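Local coordinates for protein nitrite oxidoreductase subunit C (Kuenenia stuttgartiensis, PDB 7B04) that binds heme b and calcium and probably passes electrons within the nitrite oxidoreductase complex of an anammox bacterium, at residues Q112-D117 and N260-V265; D117-K122 and V293-R298. All blocks are in the same frame, centred on the assembly; numbering follows the deposited sequence.

Contact 1 of 2, residues Q112-D117 and N260-V265; sequences QVIWDD and NKKWTV. With CA (calcium ion), chain B.
W115 turns its CG between the backbone N and the carbonyl carbon (chi1 71°), while W263 sets CG opposite its carbonyl carbon (chi1 -85°), and both indoles end up on the same face of the strand pair. The touch is made by a methylene: W263 CB sits over the six-membered ring of W115, 3.6 Å from its centroid, in a CH-pi contact. The rings themselves, tilted by 23°, are slid so far along each other that they hardly overlap. V265 brings its CG2 to within 3.7 Å of W115 CH2, so the far end of that indole also meets the neighbouring strand. The edge of the W263 indole meets D117, whose OD2 lies near the ring plane and binds calcium.

On the other face I114 CG1 lies alongside T264 CG2 at 3.7 Å. K262 bends at its third torsion and brings NZ to 3.8 Å from D116 OD1, a long salt bridge at the more exposed end.

The backbones run antiparallel, with V113 N to V265 O (2.7 Å) and V265 N to V113 O (2.9 Å) nearly straight. W263 N adds a bond to W115 O at 3.0 Å, whereas the return bond from W115 N to W263 O is weak. This is regular antiparallel sheet pairing in the part of the chain that belongs to the ethylbenzene dehydrogenase family, finishing at a calcium ligand.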
ATOM      1  N   GLN C 112      13.041  17.552 -54.603  1.00 32.12           N
ATOM      2  CA  GLN C 112      12.629  16.162 -54.449  1.00 24.05           C
ATOM      3  C   GLN C 112      13.850  15.324 -54.096  1.00 24.51           C
ATOM      4  O   GLN C 112      14.853  15.349 -54.824  1.00 25.45           O
ATOM      5  CB  GLN C 112      11.985  15.655 -55.741  1.00 24.73           C
ATOM      6  CG  GLN C 112      11.332  14.299 -55.645  1.00 30.78           C
ATOM      7  CD  GLN C 112      11.217  13.630 -56.991  1.00 31.34           C
ATOM      8  OE1 GLN C 112      12.223  13.345 -57.640  1.00 39.02           O
ATOM      9  NE2 GLN C 112       9.986  13.408 -57.441  1.00 24.92           N
ATOM     10  N   VAL C 113      13.761  14.575 -52.997  1.00 26.62           N
ATOM     11  CA  VAL C 113      14.855  13.746 -52.508  1.00 28.18           C
ATOM     12  C   VAL C 113      14.361  12.304 -52.430  1.00 25.61           C
ATOM     13  O   VAL C 113      13.291  12.033 -51.865  1.00 28.67           O
ATOM     14  CB  VAL C 113      15.362  14.220 -51.137  1.00 24.13           C
ATOM     15  CG1 VAL C 113      16.612  13.464 -50.751  1.00 19.46           C
ATOM     16  CG2 VAL C 113      15.618  15.728 -51.163  1.00 23.17           C
ATOM     17  N   ILE C 114      15.153  11.380 -52.975  1.00 25.01           N
ATOM     18  CA  ILE C 114      14.806   9.965 -53.031  1.00 23.97           C
ATOM     19  C   ILE C 114      15.977   9.134 -52.525  1.00 28.60           C
ATOM     20  O   ILE C 114      17.114   9.305 -52.983  1.00 29.08           O
ATOM     21  CB  ILE C 114      14.447   9.533 -54.463  1.00 27.22           C
ATOM     22  CG1 ILE C 114      13.125  10.156 -54.903  1.00 27.88           C
ATOM     23  CG2 ILE C 114      14.398   8.026 -54.572  1.00 23.37           C
ATOM     24  CD1 ILE C 114      12.806   9.924 -56.363  1.00 28.77           C
ATOM     25  N   TRP C 115      15.693   8.224 -51.598  1.00 28.50           N
ATOM     26  CA  TRP C 115      16.679   7.275 -51.108  1.00 24.90           C
ATOM     27  C   TRP C 115      15.965   5.967 -50.809  1.00 25.54           C
ATOM     28  O   TRP C 115      14.742   5.929 -50.646  1.00 28.67           O
ATOM     29  CB  TRP C 115      17.405   7.795 -49.864  1.00 24.38           C
ATOM     30  CG  TRP C 115      16.547   7.839 -48.636  1.00 28.21           C
ATOM     31  CD1 TRP C 115      16.482   6.902 -47.646  1.00 34.80           C
ATOM     32  CD2 TRP C 115      15.627   8.875 -48.271  1.00 26.25           C
ATOM     33  NE1 TRP C 115      15.584   7.295 -46.682  1.00 38.14           N
ATOM     34  CE2 TRP C 115      15.044   8.501 -47.044  1.00 33.03           C
ATOM     35  CE3 TRP C 115      15.242  10.081 -48.862  1.00 32.19           C
ATOM     36  CZ2 TRP C 115      14.098   9.293 -46.395  1.00 29.29           C
ATOM     37  CZ3 TRP C 115      14.302  10.864 -48.218  1.00 31.27           C
ATOM     38  CH2 TRP C 115      13.740  10.466 -47.000  1.00 23.31           C
ATOM     39  N   ASP C 116      16.737   4.892 -50.732  1.00 26.67           N
ATOM     40  CA  ASP C 116      16.188   3.560 -50.515  1.00 30.37           C
ATOM     41  C   ASP C 116      16.258   3.185 -49.047  1.00 28.61           C
ATOM     42  O   ASP C 116      17.308   3.280 -48.418  1.00 24.97           O
ATOM     43  CB  ASP C 116      16.912   2.501 -51.333  1.00 23.61           C
ATOM     44  CG  ASP C 116      17.119   2.912 -52.774  1.00 37.14           C
ATOM     45  OD1 ASP C 116      16.102   3.043 -53.488  1.00 50.77           O
ATOM     46  OD2 ASP C 116      18.284   3.068 -53.209  1.00 37.91           O
ATOM     47  N   ASP C 117      15.128   2.816 -48.483  1.00 30.64           N
ATOM     48  CA  ASP C 117      15.124   2.311 -47.114  1.00 28.64           C
ATOM     49  C   ASP C 117      13.998   1.305 -46.925  1.00 31.66           C
ATOM     50  O   ASP C 117      12.873   1.511 -47.373  1.00 41.25           O
ATOM     51  CB  ASP C 117      15.176   3.438 -46.059  1.00 36.06           C
ATOM     52  CG  ASP C 117      14.656   3.016 -44.669  1.00 38.49           C
ATOM     53  OD1 ASP C 117      15.363   2.218 -44.008  1.00 54.79           O
ATOM     54  OD2 ASP C 117      13.694   3.743 -44.201  1.00 55.17           O
ATOM     55  N   ASN C 260       7.552   0.405 -51.805  1.00 36.27           N
ATOM     56  CA  ASN C 260       8.510  -0.633 -52.184  1.00 30.80           C
ATOM     57  C   ASN C 260       9.921  -0.301 -51.698  1.00 24.98           C
ATOM     58  O   ASN C 260      10.864  -0.151 -52.476  1.00 24.76           O
ATOM     59  CB  ASN C 260       8.480  -0.851 -53.697  1.00 29.45           C
ATOM     60  CG  ASN C 260       7.163  -1.431 -54.169  1.00 32.94           C
ATOM     61  OD1 ASN C 260       6.629  -2.359 -53.560  1.00 24.92           O
ATOM     62  ND2 ASN C 260       6.619  -0.872 -55.243  1.00 31.72           N
ATOM     63  N   LYS C 261      10.045  -0.206 -50.376  1.00 27.63           N
ATOM     64  CA  LYS C 261      11.336  -0.002 -49.718  1.00 33.65           C
ATOM     65  C   LYS C 261      12.068   1.236 -50.240  1.00 30.87           C
ATOM     66  O   LYS C 261      13.295   1.250 -50.370  1.00 25.55           O
ATOM     67  CB  LYS C 261      12.208  -1.255 -49.829  1.00 24.63           C
ATOM     68  CG  LYS C 261      11.660  -2.414 -49.008  1.00 29.27           C
ATOM     69  CD  LYS C 261      12.599  -3.606 -48.968  1.00 30.41           C
ATOM     70  CE  LYS C 261      12.037  -4.696 -48.066  1.00 23.37           C
ATOM     71  NZ  LYS C 261      12.945  -5.871 -47.969  1.00 45.28           N
ATOM     72  N   LYS C 262      11.312   2.281 -50.574  1.00 29.57           N
ATOM     73  CA  LYS C 262      11.924   3.527 -51.015  1.00 32.43           C
ATOM     74  C   LYS C 262      11.115   4.723 -50.530  1.00 28.86           C
ATOM     75  O   LYS C 262       9.883   4.683 -50.513  1.00 31.65           O
ATOM     76  CB  LYS C 262      12.037   3.570 -52.542  1.00 30.49           C
ATOM     77  CG  LYS C 262      12.235   4.960 -53.116  1.00 29.32           C
ATOM     78  CD  LYS C 262      12.441   4.914 -54.614  1.00 36.42           C
ATOM     79  CE  LYS C 262      13.857   4.484 -54.938  1.00 46.56           C
ATOM     80  NZ  LYS C 262      14.222   4.698 -56.363  1.00 46.35           N
ATOM     81  N   TRP C 263      11.823   5.779 -50.128  1.00 27.12           N
ATOM     82  CA  TRP C 263      11.216   7.037 -49.714  1.00 27.80           C
ATOM     83  C   TRP C 263      11.311   8.051 -50.845  1.00 28.63           C
ATOM     84  O   TRP C 263      12.331   8.134 -51.535  1.00 26.67           O
ATOM     85  CB  TRP C 263      11.899   7.608 -48.470  1.00 23.52           C
ATOM     86  CG  TRP C 263      11.379   7.076 -47.175  1.00 19.85           C
ATOM     87  CD1 TRP C 263      12.000   6.188 -46.349  1.00 27.58           C
ATOM     88  CD2 TRP C 263      10.132   7.405 -46.547  1.00 20.48           C
ATOM     89  NE1 TRP C 263      11.217   5.938 -45.248  1.00 30.73           N
ATOM     90  CE2 TRP C 263      10.065   6.673 -45.346  1.00 26.30           C
ATOM     91  CE3 TRP C 263       9.065   8.243 -46.886  1.00 24.28           C
ATOM     92  CZ2 TRP C 263       8.974   6.753 -44.482  1.00 30.12           C
ATOM     93  CZ3 TRP C 263       7.983   8.321 -46.027  1.00 25.19           C
ATOM     94  CH2 TRP C 263       7.947   7.581 -44.839  1.00 26.07           C
ATOM     95  N   THR C 264      10.246   8.826 -51.029  1.00 23.99           N
ATOM     96  CA  THR C 264      10.257   9.968 -51.937  1.00 22.56           C
ATOM     97  C   THR C 264       9.675  11.150 -51.179  1.00 24.24           C
ATOM     98  O   THR C 264       8.489  11.148 -50.832  1.00 25.29           O
ATOM     99  CB  THR C 264       9.470   9.693 -53.220  1.00 23.92           C
ATOM    100  OG1 THR C 264       9.984   8.516 -53.853  1.00 24.65           O
ATOM    101  CG2 THR C 264       9.609  10.865 -54.180  1.00 21.88           C
ATOM    102  N   VAL C 265      10.506  12.155 -50.922  1.00 22.52           N
ATOM    103  CA  VAL C 265      10.103  13.343 -50.183  1.00 28.04           C
ATOM    104  C   VAL C 265      10.383  14.558 -51.048  1.00 22.99           C
ATOM    105  O   VAL C 265      11.430  14.640 -51.700  1.00 27.23           O
ATOM    106  CB  VAL C 265      10.857  13.449 -48.840  1.00 28.92           C
ATOM    107  CG1 VAL C 265      10.478  14.726 -48.098  1.00 22.01           C
ATOM    108  CG2 VAL C 265      10.601  12.220 -47.981  1.00 24.35           C
TER
HETATM  109 CA    CA B 402      13.172   3.325 -42.009  1.00 33.15          CA

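Contact 2 of 2, residues D117-K122 and V293-R298; sequences DATDNK and VWNGDR. With CA (calcium ion), chain B; HEM (protoporphyrin IX containing Fe), chain D.
N295 reaches a calcium ion beside the D117 carboxylate, its amide OD1 2.4 Å from the metal that D117 OD2 also binds. The two flat groups are turned steeply against each other, carboxylate and amide planes 76° apart. T119 binds twice, through its carbonyl O (2.4 Å to calcium) and its hydroxyl OG1 (2.3 Å to calcium). Its first torsion, 67°, swings OG1 between the backbone N and the carbonyl carbon and thereby brings the hydroxyl to the metal. N121 supplies OD1 at 2.6 Å from the ion. D117, T119 and N121 alternate along 117-122, each with its CB directed toward 293-298, whereas D120 between T119 and N121 directs its CB away. D132 completes the shell with both carboxylate oxygens.

The second shell holds the ligands in place. G296 N donates to D132 OD2, and D300 accepts from the backbone N of N295. D297 N gives a weak bond of 3.4 Å to N295 OD1, so this oxygen has a backbone partner besides the metal. D297 itself packs its CB near the T119 hydroxyl and pairs with R298, OD2 to NH1 at 2.8 Å. Further out, W294 brings CH2 to 3.4 Å from the heme methyl CMD, its indole NE1 held by the carbonyl of N302.

All seven ligand atoms are oxygens, from two carboxylates, two amides, one hydroxyl and one carbonyl, a set well matched to calcium. The two aspartates would probably balance the metal's charge, and the ion, more than direct hydrogen bonding, joins the two segments.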
ATOM      1  N   ASP C 117      15.128   2.816 -48.483  1.00 30.64           N
ATOM      2  CA  ASP C 117      15.124   2.311 -47.114  1.00 28.64           C
ATOM      3  C   ASP C 117      13.998   1.305 -46.925  1.00 31.66           C
ATOM      4  O   ASP C 117      12.873   1.511 -47.373  1.00 41.25           O
ATOM      5  CB  ASP C 117      15.176   3.438 -46.059  1.00 36.06           C
ATOM      6  CG  ASP C 117      14.656   3.016 -44.669  1.00 38.49           C
ATOM      7  OD1 ASP C 117      15.363   2.218 -44.008  1.00 54.79           O
ATOM      8  OD2 ASP C 117      13.694   3.743 -44.201  1.00 55.17           O
ATOM      9  N   ALA C 118      14.366   0.161 -46.353  1.00 28.80           N
ATOM     10  CA  ALA C 118      13.527  -1.027 -46.267  1.00 33.07           C
ATOM     11  C   ALA C 118      12.460  -0.957 -45.185  1.00 41.61           C
ATOM     12  O   ALA C 118      11.600  -1.843 -45.136  1.00 52.76           O
ATOM     13  CB  ALA C 118      14.413  -2.253 -46.017  1.00 31.26           C
ATOM     14  N   THR C 119      12.460   0.078 -44.350  1.00 33.25           N
ATOM     15  CA  THR C 119      11.568   0.147 -43.203  1.00 28.11           C
ATOM     16  C   THR C 119      10.837   1.480 -43.199  1.00 34.15           C
ATOM     17  O   THR C 119      11.436   2.529 -43.452  1.00 38.96           O
ATOM     18  CB  THR C 119      12.314  -0.047 -41.879  1.00 32.61           C
ATOM     19  OG1 THR C 119      13.189   1.061 -41.651  1.00 36.98           O
ATOM     20  CG2 THR C 119      13.125  -1.334 -41.898  1.00 33.23           C
ATOM     21  N   ASP C 120       9.539   1.425 -42.912  1.00 44.50           N
ATOM     22  CA  ASP C 120       8.706   2.613 -42.745  1.00 34.89           C
ATOM     23  C   ASP C 120       8.581   2.914 -41.254  1.00 33.83           C
ATOM     24  O   ASP C 120       7.705   2.390 -40.565  1.00 45.64           O
ATOM     25  CB  ASP C 120       7.337   2.387 -43.380  1.00 32.27           C
ATOM     26  CG  ASP C 120       6.791   0.985 -43.107  1.00 52.34           C
ATOM     27  OD1 ASP C 120       5.594   0.858 -42.770  1.00 54.14           O
ATOM     28  OD2 ASP C 120       7.561   0.005 -43.222  1.00 66.46           O
ATOM     29  N   ASN C 121       9.462   3.778 -40.755  1.00 31.42           N
ATOM     30  CA  ASN C 121       9.387   4.249 -39.371  1.00 30.21           C
ATOM     31  C   ASN C 121       8.638   5.575 -39.405  1.00 27.60           C
ATOM     32  O   ASN C 121       9.198   6.609 -39.777  1.00 27.42           O
ATOM     33  CB  ASN C 121      10.773   4.398 -38.756  1.00 32.75           C
ATOM     34  CG  ASN C 121      11.585   3.121 -38.824  1.00 28.75           C
ATOM     35  OD1 ASN C 121      12.638   3.090 -39.461  1.00 28.92           O
ATOM     36  ND2 ASN C 121      11.117   2.068 -38.157  1.00 39.57           N
ATOM     37  N   LYS C 122       7.359   5.540 -39.039  1.00 24.41           N
ATOM     38  CA  LYS C 122       6.477   6.690 -39.187  1.00 23.88           C
ATOM     39  C   LYS C 122       6.009   7.271 -37.863  1.00 23.47           C
ATOM     40  O   LYS C 122       5.040   8.047 -37.849  1.00 25.09           O
ATOM     41  CB  LYS C 122       5.264   6.293 -40.026  1.00 26.30           C
ATOM     42  CG  LYS C 122       5.606   5.946 -41.455  1.00 31.10           C
ATOM     43  CD  LYS C 122       4.375   5.558 -42.234  1.00 34.34           C
ATOM     44  CE  LYS C 122       4.743   5.200 -43.656  1.00 42.89           C
ATOM     45  NZ  LYS C 122       3.546   4.809 -44.445  1.00 42.78           N
ATOM     46  N   VAL C 293      20.165  12.218 -44.149  1.00 24.82           N
ATOM     47  CA  VAL C 293      19.046  11.283 -44.094  1.00 25.89           C
ATOM     48  C   VAL C 293      19.151  10.487 -42.798  1.00 25.98           C
ATOM     49  O   VAL C 293      20.255  10.187 -42.332  1.00 26.68           O
ATOM     50  CB  VAL C 293      19.029  10.349 -45.326  1.00 22.07           C
ATOM     51  CG1 VAL C 293      17.969   9.267 -45.184  1.00 22.88           C
ATOM     52  CG2 VAL C 293      18.798  11.147 -46.602  1.00 22.12           C
ATOM     53  N   TRP C 294      18.004  10.164 -42.204  1.00 26.69           N
ATOM     54  CA  TRP C 294      17.943   9.377 -40.980  1.00 30.64           C
ATOM     55  C   TRP C 294      17.111   8.125 -41.210  1.00 28.34           C
ATOM     56  O   TRP C 294      16.139   8.136 -41.971  1.00 25.55           O
ATOM     57  CB  TRP C 294      17.354  10.184 -39.820  1.00 30.99           C
ATOM     58  CG  TRP C 294      18.191  11.353 -39.446  1.00 30.17           C
ATOM     59  CD1 TRP C 294      19.083  11.431 -38.418  1.00 27.18           C
ATOM     60  CD2 TRP C 294      18.235  12.614 -40.116  1.00 29.05           C
ATOM     61  NE1 TRP C 294      19.668  12.673 -38.396  1.00 26.15           N
ATOM     62  CE2 TRP C 294      19.167  13.416 -39.433  1.00 25.87           C
ATOM     63  CE3 TRP C 294      17.570  13.146 -41.223  1.00 28.24           C
ATOM     64  CZ2 TRP C 294      19.453  14.719 -39.823  1.00 23.50           C
ATOM     65  CZ3 TRP C 294      17.853  14.433 -41.607  1.00 25.26           C
ATOM     66  CH2 TRP C 294      18.789  15.206 -40.912  1.00 22.75           C
ATOM     67  N   ASN C 295      17.497   7.042 -40.538  1.00 24.87           N
ATOM     68  CA  ASN C 295      16.750   5.788 -40.570  1.00 28.18           C
ATOM     69  C   ASN C 295      16.440   5.363 -39.142  1.00 31.96           C
ATOM     70  O   ASN C 295      17.333   4.920 -38.415  1.00 33.21           O
ATOM     71  CB  ASN C 295      17.523   4.695 -41.309  1.00 29.40           C
ATOM     72  CG  ASN C 295      16.688   3.447 -41.547  1.00 34.07           C
ATOM     73  OD1 ASN C 295      15.465   3.467 -41.417  1.00 34.60           O
ATOM     74  ND2 ASN C 295      17.351   2.353 -41.898  1.00 35.73           N
ATOM     75  N   GLY C 296      15.172   5.503 -38.746  1.00 28.44           N
ATOM     76  CA  GLY C 296      14.755   5.129 -37.407  1.00 27.00           C
ATOM     77  C   GLY C 296      14.998   3.673 -37.073  1.00 34.65           C
ATOM     78  O   GLY C 296      15.110   3.327 -35.892  1.00 36.77           O
ATOM     79  N   ASP C 297      15.087   2.808 -38.087  1.00 32.08           N
ATOM     80  CA  ASP C 297      15.329   1.394 -37.824  1.00 30.84           C
ATOM     81  C   ASP C 297      16.701   1.181 -37.196  1.00 36.91           C
ATOM     82  O   ASP C 297      16.866   0.303 -36.341  1.00 43.08           O
ATOM     83  CB  ASP C 297      15.190   0.586 -39.115  1.00 33.80           C
ATOM     84  CG  ASP C 297      15.133  -0.909 -38.862  1.00 48.47           C
ATOM     85  OD1 ASP C 297      14.088  -1.392 -38.376  1.00 59.27           O
ATOM     86  OD2 ASP C 297      16.131  -1.604 -39.151  1.00 39.46           O
ATOM     87  N   ARG C 298      17.698   1.967 -37.611  1.00 39.86           N
ATOM     88  CA  ARG C 298      19.024   1.943 -37.005  1.00 36.56           C
ATOM     89  C   ARG C 298      19.205   3.024 -35.936  1.00 30.40           C
ATOM     90  O   ARG C 298      20.346   3.378 -35.613  1.00 36.49           O
ATOM     91  CB  ARG C 298      20.103   2.077 -38.086  1.00 35.08           C
ATOM     92  CG  ARG C 298      20.399   0.783 -38.835  1.00 40.78           C
ATOM     93  CD  ARG C 298      19.514   0.662 -40.056  1.00 42.63           C
ATOM     94  NE  ARG C 298      20.037  -0.288 -41.030  1.00 35.94           N
ATOM     95  CZ  ARG C 298      19.554  -1.512 -41.207  1.00 32.60           C
ATOM     96  NH1 ARG C 298      18.532  -1.931 -40.473  1.00 41.49           N
ATOM     97  NH2 ARG C 298      20.087  -2.313 -42.119  1.00 40.31           N
TER
HETATM   98 CA    CA B 402      13.172   3.325 -42.009  1.00 33.15          CA
HETATM   99  CHA HEM D 401      21.281  17.466 -35.572  1.00 25.22           C
HETATM  100  CHB HEM D 401      26.098  16.795 -35.866  1.00 30.31           C
HETATM  101  CHC HEM D 401      25.741  17.534 -40.657  1.00 24.62           C
HETATM  102  CHD HEM D 401      20.933  18.382 -40.345  1.00 27.46           C
HETATM  103  C1A HEM D 401      22.610  17.315 -35.222  1.00 30.54           C
HETATM  104  C2A HEM D 401      23.149  17.372 -33.879  1.00 33.69           C
HETATM  105  C3A HEM D 401      24.477  17.178 -33.951  1.00 26.70           C
HETATM  106  C4A HEM D 401      24.835  17.010 -35.346  1.00 27.72           C
HETATM  107  CMA HEM D 401      25.478  17.143 -32.775  1.00 29.36           C
HETATM  108  CAA HEM D 401      22.289  17.582 -32.611  1.00 29.06           C
HETATM  109  CBA HEM D 401      22.634  18.896 -31.923  1.00 22.25           C
HETATM  110  CGA HEM D 401      21.752  19.985 -32.462  1.00 23.66           C
HETATM  111  O1A HEM D 401      22.238  21.136 -32.603  1.00 32.01           O
HETATM  112  O2A HEM D 401      20.567  19.689 -32.764  1.00 27.35           O
HETATM  113  C1B HEM D 401      26.428  16.870 -37.206  1.00 30.00           C
HETATM  114  C2B HEM D 401      27.701  16.531 -37.809  1.00 22.82           C
HETATM  115  C3B HEM D 401      27.608  16.742 -39.139  1.00 25.45           C
HETATM  116  C4B HEM D 401      26.259  17.207 -39.416  1.00 29.01           C
HETATM  117  CMB HEM D 401      28.914  16.042 -36.986  1.00 25.99           C
HETATM  118  CAB HEM D 401      28.661  16.533 -40.259  1.00 29.99           C
HETATM  119  CBB HEM D 401      29.830  15.900 -40.100  1.00 32.44           C
HETATM  120  C1C HEM D 401      24.416  17.765 -40.988  1.00 29.02           C
HETATM  121  C2C HEM D 401      23.887  17.867 -42.337  1.00 25.63           C
HETATM  122  C3C HEM D 401      22.571  18.092 -42.258  1.00 28.22           C
HETATM  123  C4C HEM D 401      22.204  18.160 -40.855  1.00 25.10           C
HETATM  124  CMC HEM D 401      24.704  17.722 -43.641  1.00 27.69           C
HETATM  125  CAC HEM D 401      21.608  18.264 -43.454  1.00 25.58           C
HETATM  126  CBC HEM D 401      20.788  19.314 -43.543  1.00 21.92           C
HETATM  127  C1D HEM D 401      20.593  18.110 -39.031  1.00 31.68           C
HETATM  128  C2D HEM D 401      19.254  17.929 -38.497  1.00 25.36           C
HETATM  129  C3D HEM D 401      19.353  17.677 -37.192  1.00 20.99           C
HETATM  130  C4D HEM D 401      20.760  17.687 -36.833  1.00 25.96           C
HETATM  131  CMD HEM D 401      17.928  18.014 -39.282  1.00 28.45           C
HETATM  132  CAD HEM D 401      18.163  17.425 -36.241  1.00 21.64           C
HETATM  133  CBD HEM D 401      17.958  15.932 -36.016  1.00 28.68           C
HETATM  134  CGD HEM D 401      16.665  15.705 -35.275  1.00 24.39           C
HETATM  135  O1D HEM D 401      16.280  14.524 -35.088  1.00 19.57           O
HETATM  136  O2D HEM D 401      16.008  16.700 -34.877  1.00 31.45           O
HETATM  137  NA  HEM D 401      23.671  17.100 -36.080  1.00 30.15           N
HETATM  138  NB  HEM D 401      25.582  17.274 -38.215  1.00 31.56           N
HETATM  139  NC  HEM D 401      23.361  17.952 -40.102  1.00 30.14           N
HETATM  140  ND  HEM D 401      21.492  17.950 -37.981  1.00 33.42           N
HETATM  141 FE   HEM D 401      23.647  17.747 -37.939  1.00 49.37          FE

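From the N terminus, strand 108-116 passes through contact 1 and runs straight into D117, which both contacts share; the loop 117-122 then turns around the calcium. After a long excursion that carries most of the chain's helices, 260-265 returns to pair with 112-117 and closes the first loop. The next strand, 286-294, leads to 293-298, which closes the second loop on 117-122. The segments alternate along the chain, so the two closures cross rather than nest. They also touch: W115 NE1 lies 3.4 Å from V293 CG1, and K261 packs on A118. Contact 1 joins strands 108-116 and 262-270; contact 2 joins the loop after 108-116 to the end of strand 286-294, where W294 reaches the heme.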